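Local coordinates for mandelate racemase/muconate lactonizing enzyme-like protein (Rubrobacter xylanophilus DSM 9941, PDB 3CYJ), which belongs to the mandelate racemase/muconate lactonizing enzyme family of the enolase superfamily, with a barrel domain that holds a bound sodium ion, at residues R127-V132 with E311-L316; D259-V264 with R288-P293. One frame throughout, in Å; residues are numbered along the deposited sequence.

Overall arrangement
Both interactions belong to the beta/alpha barrel of this enolase-superfamily protein, their centres about 17 Å apart. Along the chain the order is 127-132, 259-264, 288-293, 311-316, so interaction 2 falls wholly between the two halves of interaction 1. Interaction 1 lies where strand 132-137 meets strand 313-319, the parallel pair that closes the barrel between its first and last strands. Interaction 2 packs the ends of helices 254-261 and 283-290, which precede the adjacent strands 266-269 and 294-296. Strand 294-296 also pairs with 313-319, and the contacts touch directly: Ser312 CB is 3.7 Å from Arg288 CD. Both also reach the second subunit, so this side of the barrel borders a subunit interface.

Interaction 1: R127-V132 with E311-L316; sequences RFHAEV and ESLLHL
Phe128 lies with one ring face against Glu311 in a CH-pi contact: Glu311 CB stands 3.6 Å from the ring centroid, only 3° off the normal. With CG anti to the backbone N (chi1 -166°) and the chain extended beyond it, Glu311 runs on along the ring face, CG 3.7 Å from Phe128 CD1, and its carboxylate comes nearly parallel to the ring plane. The carboxylate oxygen OE1 makes its salt bridge with Arg282 of the second subunit. The next residue, His129, turns the edge of its ring to the Glu311 carbonyl, while its NE2 is hydrogen-bonded to the neighbouring Val310 O. Packing is tightest at buried Val132, where CG1 meets Leu313 CD2 at 3.5 Å and CG2 meets Leu316 CD2 at 3.8 Å. On the solvent side the loop turns away at exposed Ala130, held internally by a nearly straight bond of 2.8 Å from Arg127 NE to His129 O. On the helix side, Asp284 of helix 283-290 takes hydrogen bonds from Glu311 N and Ser312 OG. The contact lies where strands 132-137 and 313-319 pair in parallel, first and last of the beta/alpha barrel, with Leu313 and Leu316 also touching strand 294-296.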
ATOM      1  N   ARG A 127      -8.684  33.254  18.332  1.00 43.10           N
ATOM      2  CA  ARG A 127      -8.337  34.137  17.251  1.00 42.34           C
ATOM      3  C   ARG A 127      -6.836  34.111  16.960  1.00 42.41           C
ATOM      4  O   ARG A 127      -6.014  34.386  17.838  1.00 41.70           O
ATOM      5  CB  ARG A 127      -8.868  35.553  17.549  1.00 42.03           C
ATOM      6  CG  ARG A 127      -8.664  36.539  16.397  1.00 42.53           C
ATOM      7  CD  ARG A 127      -9.453  37.824  16.586  1.00 40.61           C
ATOM      8  NE  ARG A 127      -9.381  38.604  15.357  1.00 39.90           N
ATOM      9  CZ  ARG A 127      -9.993  39.781  15.185  1.00 43.18           C
ATOM     10  NH1 ARG A 127     -10.680  40.306  16.203  1.00 40.05           N
ATOM     11  NH2 ARG A 127      -9.891  40.438  14.021  1.00 40.16           N
ATOM     12  N   PHE A 128      -6.507  33.799  15.705  1.00 42.53           N
ATOM     13  CA  PHE A 128      -5.133  33.757  15.200  1.00 41.98           C
ATOM     14  C   PHE A 128      -4.841  34.997  14.378  1.00 42.91           C
ATOM     15  O   PHE A 128      -3.697  35.432  14.353  1.00 44.47           O
ATOM     16  CB  PHE A 128      -4.909  32.541  14.262  1.00 42.66           C
ATOM     17  CG  PHE A 128      -4.770  31.200  14.979  1.00 38.90           C
ATOM     18  CD1 PHE A 128      -3.540  30.787  15.516  1.00 38.26           C
ATOM     19  CD2 PHE A 128      -5.850  30.369  15.098  1.00 36.32           C
ATOM     20  CE1 PHE A 128      -3.412  29.563  16.170  1.00 37.78           C
ATOM     21  CE2 PHE A 128      -5.754  29.119  15.757  1.00 36.88           C
ATOM     22  CZ  PHE A 128      -4.536  28.720  16.293  1.00 37.70           C
ATOM     23  N   HIS A 129      -5.831  35.539  13.664  1.00 42.11           N
ATOM     24  CA  HIS A 129      -5.585  36.598  12.696  1.00 42.91           C
ATOM     25  C   HIS A 129      -6.395  37.852  12.983  1.00 44.45           C
ATOM     26  O   HIS A 129      -7.605  37.765  13.362  1.00 43.72           O
ATOM     27  CB  HIS A 129      -5.910  36.158  11.256  1.00 43.01           C
ATOM     28  CG  HIS A 129      -5.387  34.794  10.893  1.00 45.37           C
ATOM     29  ND1 HIS A 129      -4.033  34.497  10.834  1.00 44.67           N
ATOM     30  CD2 HIS A 129      -6.044  33.643  10.602  1.00 44.08           C
ATOM     31  CE1 HIS A 129      -3.888  33.227  10.504  1.00 47.90           C
ATOM     32  NE2 HIS A 129      -5.093  32.683  10.374  1.00 46.39           N
ATOM     33  N   ALA A 130      -5.749  39.015  12.768  1.00 44.95           N
ATOM     34  CA  ALA A 130      -6.411  40.328  12.930  1.00 45.71           C
ATOM     35  C   ALA A 130      -7.271  40.677  11.714  1.00 46.61           C
ATOM     36  O   ALA A 130      -8.408  41.070  11.844  1.00 47.44           O
ATOM     37  CB  ALA A 130      -5.357  41.414  13.148  1.00 45.86           C
ATOM     38  N   GLU A 131      -6.704  40.559  10.519  1.00 47.25           N
ATOM     39  CA  GLU A 131      -7.506  40.516   9.317  1.00 47.15           C
ATOM     40  C   GLU A 131      -7.150  39.279   8.469  1.00 46.44           C
ATOM     41  O   GLU A 131      -6.226  38.538   8.804  1.00 45.68           O
ATOM     42  CB  GLU A 131      -7.342  41.794   8.503  1.00 47.20           C
ATOM     43  CG  GLU A 131      -5.907  42.162   8.219  1.00 48.90           C
ATOM     44  CD  GLU A 131      -5.829  43.343   7.262  1.00 52.26           C
ATOM     45  OE1 GLU A 131      -6.821  44.098   7.156  1.00 52.52           O
ATOM     46  OE2 GLU A 131      -4.787  43.508   6.593  1.00 53.45           O
ATOM     47  N   VAL A 132      -7.871  39.081   7.355  1.00 45.09           N
ATOM     48  CA  VAL A 132      -7.687  37.886   6.525  1.00 44.01           C
ATOM     49  C   VAL A 132      -7.623  38.246   5.061  1.00 43.08           C
ATOM     50  O   VAL A 132      -8.440  39.055   4.576  1.00 44.16           O
ATOM     51  CB  VAL A 132      -8.834  36.851   6.748  1.00 44.44           C
ATOM     52  CG1 VAL A 132      -8.756  36.287   8.115  1.00 44.90           C
ATOM     53  CG2 VAL A 132     -10.219  37.472   6.523  1.00 45.17           C
ATOM     54  N   GLU A 311      -5.842  28.870  11.757  1.00 39.41           N
ATOM     55  CA  GLU A 311      -4.426  29.131  11.586  1.00 40.96           C
ATOM     56  C   GLU A 311      -3.914  28.865  10.163  1.00 41.78           C
ATOM     57  O   GLU A 311      -3.135  29.648   9.573  1.00 41.45           O
ATOM     58  CB  GLU A 311      -3.598  28.316  12.579  1.00 41.12           C
ATOM     59  CG  GLU A 311      -2.182  28.893  12.589  1.00 44.06           C
ATOM     60  CD  GLU A 311      -1.211  28.113  13.442  1.00 47.23           C
ATOM     61  OE1 GLU A 311      -1.600  27.017  13.942  1.00 42.27           O
ATOM     62  OE2 GLU A 311      -0.053  28.604  13.560  1.00 46.68           O
ATOM     63  N   SER A 312      -4.354  27.745   9.607  1.00 42.36           N
ATOM     64  CA  SER A 312      -3.869  27.309   8.292  1.00 43.27           C
ATOM     65  C   SER A 312      -4.462  28.117   7.105  1.00 42.73           C
ATOM     66  O   SER A 312      -4.199  27.813   5.938  1.00 40.68           O
ATOM     67  CB  SER A 312      -4.046  25.785   8.126  1.00 42.47           C
ATOM     68  OG  SER A 312      -5.371  25.446   8.413  1.00 47.31           O
ATOM     69  N   LEU A 313      -5.209  29.185   7.408  1.00 43.22           N
ATOM     70  CA  LEU A 313      -5.764  30.049   6.331  1.00 43.06           C
ATOM     71  C   LEU A 313      -4.736  30.631   5.332  1.00 42.99           C
ATOM     72  O   LEU A 313      -3.785  31.324   5.722  1.00 43.02           O
ATOM     73  CB  LEU A 313      -6.610  31.181   6.925  1.00 42.73           C
ATOM     74  CG  LEU A 313      -7.322  32.035   5.873  1.00 43.48           C
ATOM     75  CD1 LEU A 313      -8.604  31.404   5.299  1.00 41.65           C
ATOM     76  CD2 LEU A 313      -7.606  33.376   6.457  1.00 42.80           C
ATOM     77  N   LEU A 314      -4.930  30.337   4.045  1.00 42.35           N
ATOM     78  CA  LEU A 314      -4.192  30.989   2.979  1.00 41.47           C
ATOM     79  C   LEU A 314      -4.966  32.237   2.547  1.00 41.88           C
ATOM     80  O   LEU A 314      -4.393  33.327   2.427  1.00 42.60           O
ATOM     81  CB  LEU A 314      -4.080  30.063   1.778  1.00 40.55           C
ATOM     82  CG  LEU A 314      -3.115  30.463   0.669  1.00 42.41           C
ATOM     83  CD1 LEU A 314      -1.746  30.759   1.238  1.00 43.84           C
ATOM     84  CD2 LEU A 314      -3.052  29.358  -0.380  1.00 44.53           C
ATOM     85  N   HIS A 315      -6.254  32.055   2.255  1.00 41.21           N
ATOM     86  CA  HIS A 315      -7.130  33.156   1.817  1.00 41.21           C
ATOM     87  C   HIS A 315      -8.575  32.725   1.820  1.00 41.73           C
ATOM     88  O   HIS A 315      -8.910  31.523   1.960  1.00 39.90           O
ATOM     89  CB  HIS A 315      -6.781  33.692   0.423  1.00 40.29           C
ATOM     90  CG  HIS A 315      -6.405  32.646  -0.583  1.00 40.31           C
ATOM     91  ND1 HIS A 315      -7.192  31.546  -0.859  1.00 40.95           N
ATOM     92  CD2 HIS A 315      -5.346  32.572  -1.436  1.00 38.74           C
ATOM     93  CE1 HIS A 315      -6.629  30.829  -1.819  1.00 39.86           C
ATOM     94  NE2 HIS A 315      -5.502  31.426  -2.178  1.00 41.65           N
ATOM     95  N   LEU A 316      -9.436  33.727   1.645  1.00 42.30           N
ATOM     96  CA  LEU A 316     -10.870  33.484   1.554  1.00 41.75           C
ATOM     97  C   LEU A 316     -11.336  34.034   0.223  1.00 41.04           C
ATOM     98  O   LEU A 316     -10.746  34.997  -0.318  1.00 41.60           O
ATOM     99  CB  LEU A 316     -11.640  34.047   2.774  1.00 41.56           C
ATOM    100  CG  LEU A 316     -12.112  35.517   2.899  1.00 44.44           C
ATOM    101  CD1 LEU A 316     -13.039  36.081   1.756  1.00 42.71           C
ATOM    102  CD2 LEU A 316     -12.788  35.757   4.248  1.00 42.29           C
TER

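Interaction 2: D259-V264 with R288-P293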
ATOM      1  N   ASP A 259     -10.113  12.437   3.988  1.00 47.19           N
ATOM      2  CA  ASP A 259      -9.777  11.756   2.733  1.00 46.89           C
ATOM      3  C   ASP A 259      -9.313  12.785   1.694  1.00 45.41           C
ATOM      4  O   ASP A 259      -8.299  12.591   1.048  1.00 45.82           O
ATOM      5  CB  ASP A 259     -10.956  10.955   2.194  1.00 47.96           C
ATOM      6  CG  ASP A 259     -11.285   9.686   3.061  1.00 51.84           C
ATOM      7  OD1 ASP A 259     -10.385   9.169   3.789  1.00 52.39           O
ATOM      8  OD2 ASP A 259     -12.466   9.228   3.003  1.00 55.02           O
ATOM      9  N   LEU A 260     -10.032  13.892   1.549  1.00 43.28           N
ATOM     10  CA  LEU A 260      -9.614  14.923   0.573  1.00 42.21           C
ATOM     11  C   LEU A 260      -8.219  15.487   0.864  1.00 40.83           C
ATOM     12  O   LEU A 260      -7.458  15.662  -0.061  1.00 40.03           O
ATOM     13  CB  LEU A 260     -10.604  16.077   0.546  1.00 41.95           C
ATOM     14  CG  LEU A 260     -10.545  16.991  -0.663  1.00 44.26           C
ATOM     15  CD1 LEU A 260     -10.719  16.160  -1.933  1.00 42.26           C
ATOM     16  CD2 LEU A 260     -11.642  18.057  -0.580  1.00 43.18           C
ATOM     17  N   ALA A 261      -7.893  15.731   2.155  1.00 39.87           N
ATOM     18  CA  ALA A 261      -6.608  16.310   2.546  1.00 40.00           C
ATOM     19  C   ALA A 261      -5.464  15.481   2.005  1.00 40.47           C
ATOM     20  O   ALA A 261      -4.418  16.011   1.694  1.00 42.66           O
ATOM     21  CB  ALA A 261      -6.486  16.486   4.047  1.00 38.64           C
ATOM     22  N   GLY A 262      -5.632  14.178   1.856  1.00 40.99           N
ATOM     23  CA  GLY A 262      -4.542  13.380   1.270  1.00 39.51           C
ATOM     24  C   GLY A 262      -4.411  13.472  -0.244  1.00 40.63           C
ATOM     25  O   GLY A 262      -3.549  12.792  -0.802  1.00 40.66           O
ATOM     26  N   CYS A 263      -5.218  14.313  -0.917  1.00 40.65           N
ATOM     27  CA  CYS A 263      -5.300  14.285  -2.399  1.00 42.05           C
ATOM     28  C   CYS A 263      -5.024  15.577  -3.068  1.00 41.22           C
ATOM     29  O   CYS A 263      -4.903  15.588  -4.294  1.00 41.98           O
ATOM     30  CB  CYS A 263      -6.723  13.920  -2.875  1.00 42.29           C
ATOM     31  SG  CYS A 263      -7.188  12.325  -2.380  1.00 50.80           S
ATOM     32  N   VAL A 264      -5.010  16.669  -2.301  1.00 41.10           N
ATOM     33  CA  VAL A 264      -4.908  18.038  -2.856  1.00 39.84           C
ATOM     34  C   VAL A 264      -3.714  18.793  -2.302  1.00 40.17           C
ATOM     35  O   VAL A 264      -3.118  18.356  -1.300  1.00 38.98           O
ATOM     36  CB  VAL A 264      -6.178  18.918  -2.550  1.00 40.45           C
ATOM     37  CG1 VAL A 264      -7.433  18.345  -3.231  1.00 39.97           C
ATOM     38  CG2 VAL A 264      -6.424  19.071  -1.056  1.00 36.91           C
ATOM     39  N   ARG A 288      -3.567  21.332   9.616  1.00 46.12           N
ATOM     40  CA  ARG A 288      -2.245  21.281  10.277  1.00 47.55           C
ATOM     41  C   ARG A 288      -1.750  19.818  10.394  1.00 47.76           C
ATOM     42  O   ARG A 288      -0.548  19.543  10.228  1.00 48.26           O
ATOM     43  CB  ARG A 288      -2.264  21.938  11.682  1.00 48.06           C
ATOM     44  CG  ARG A 288      -2.804  23.361  11.801  1.00 50.30           C
ATOM     45  CD  ARG A 288      -2.046  24.333  10.914  1.00 59.12           C
ATOM     46  NE  ARG A 288      -0.625  24.427  11.225  1.00 65.23           N
ATOM     47  CZ  ARG A 288       0.365  24.051  10.412  1.00 69.39           C
ATOM     48  NH1 ARG A 288       1.635  24.187  10.817  1.00 72.33           N
ATOM     49  NH2 ARG A 288       0.115  23.546   9.202  1.00 67.33           N
ATOM     50  N   GLY A 289      -2.664  18.882  10.679  1.00 46.66           N
ATOM     51  CA  GLY A 289      -2.304  17.453  10.715  1.00 46.60           C
ATOM     52  C   GLY A 289      -1.726  16.911   9.408  1.00 46.46           C
ATOM     53  O   GLY A 289      -0.860  16.048   9.424  1.00 46.33           O
ATOM     54  N   HIS A 290      -2.200  17.442   8.273  1.00 46.24           N
ATOM     55  CA  HIS A 290      -1.766  17.028   6.963  1.00 44.92           C
ATOM     56  C   HIS A 290      -0.761  18.004   6.351  1.00 45.31           C
ATOM     57  O   HIS A 290      -0.216  17.739   5.269  1.00 46.03           O
ATOM     58  CB  HIS A 290      -2.963  16.938   6.045  1.00 44.77           C
ATOM     59  CG  HIS A 290      -3.743  15.669   6.164  1.00 44.47           C
ATOM     60  ND1 HIS A 290      -4.704  15.467   7.137  1.00 46.35           N
ATOM     61  CD2 HIS A 290      -3.751  14.557   5.391  1.00 42.85           C
ATOM     62  CE1 HIS A 290      -5.248  14.271   6.980  1.00 45.91           C
ATOM     63  NE2 HIS A 290      -4.698  13.703   5.916  1.00 45.75           N
ATOM     64  N   GLN A 291      -0.516  19.124   7.032  1.00 45.34           N
ATOM     65  CA  GLN A 291       0.408  20.177   6.572  1.00 46.38           C
ATOM     66  C   GLN A 291       0.063  20.860   5.232  1.00 45.45           C
ATOM     67  O   GLN A 291       0.959  21.167   4.403  1.00 45.75           O
ATOM     68  CB  GLN A 291       1.867  19.657   6.502  1.00 47.19           C
ATOM     69  CG  GLN A 291       2.366  19.116   7.791  1.00 53.05           C
ATOM     70  CD  GLN A 291       2.665  20.226   8.714  1.00 60.26           C
ATOM     71  OE1 GLN A 291       3.609  21.015   8.481  1.00 63.26           O
ATOM     72  NE2 GLN A 291       1.841  20.355   9.753  1.00 61.01           N
ATOM     73  N   ILE A 292      -1.210  21.173   5.035  1.00 43.63           N
ATOM     74  CA  ILE A 292      -1.592  21.864   3.849  1.00 40.87           C
ATOM     75  C   ILE A 292      -2.330  23.144   4.241  1.00 40.06           C
ATOM     76  O   ILE A 292      -3.015  23.177   5.264  1.00 40.22           O
ATOM     77  CB  ILE A 292      -2.473  20.933   2.930  1.00 41.33           C
ATOM     78  CG1 ILE A 292      -3.782  20.510   3.634  1.00 40.49           C
ATOM     79  CG2 ILE A 292      -1.641  19.747   2.430  1.00 41.02           C
ATOM     80  CD1 ILE A 292      -4.657  19.595   2.848  1.00 36.11           C
ATOM     81  N   PRO A 293      -2.230  24.185   3.413  1.00 38.18           N
ATOM     82  CA  PRO A 293      -3.043  25.401   3.590  1.00 37.22           C
ATOM     83  C   PRO A 293      -4.554  25.170   3.382  1.00 36.90           C
ATOM     84  O   PRO A 293      -4.974  24.196   2.776  1.00 35.71           O
ATOM     85  CB  PRO A 293      -2.543  26.357   2.457  1.00 37.53           C
ATOM     86  CG  PRO A 293      -1.402  25.614   1.716  1.00 36.49           C
ATOM     87  CD  PRO A 293      -1.493  24.152   2.121  1.00 38.40           C
TER
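The methyl group of Ala261 sits squarely on the imidazole of His290: CB is 3.5 Å from the ring centroid and 9° off its normal, a CH-pi contact over the middle of one face. This joins the C-terminal ends of helices 254-261 and 283-290, neighbours on the outside of the beta/alpha barrel, and the second helix finishes in a Schellman motif with Gln291, at positive phi, as its C-prime residue. The CG of His290 lies beside its own backbone N, anti to the carbonyl carbon (chi1 -82°), which carries the ring toward Ala261, and chi2 of 83° turns its face to the methyl. His290 ND1 is hydrogen-bonded one turn back to Ile286 O, a bond that should hold the ring's rotation. The ring of His258 meets it within the chain, and His258 of the second subunit meets it as well, so this buried imidazole belongs to a cluster at the subunit interface. Beyond the turn, Ile292 drives its CD1 tip toward the first helix, 3.8 Å from Ala261 CB. Ile292 CD1 is also 4.3 Å from Val264 CG2, a looser touch. Ile292 also packs on Leu267 of strand 266-269, linking the helix ends to the barrel wall. On the side facing the third subunit, Gln291 OE1 has a weak hydrogen bond with Ser225 of that copy. The Gln291 side chain folds back on the helix end, and Gln291 NE2 donates in the carbonyl plane to Arg288 O at 2.6 Å, the same oxygen that takes a weak bond from Gln291 N.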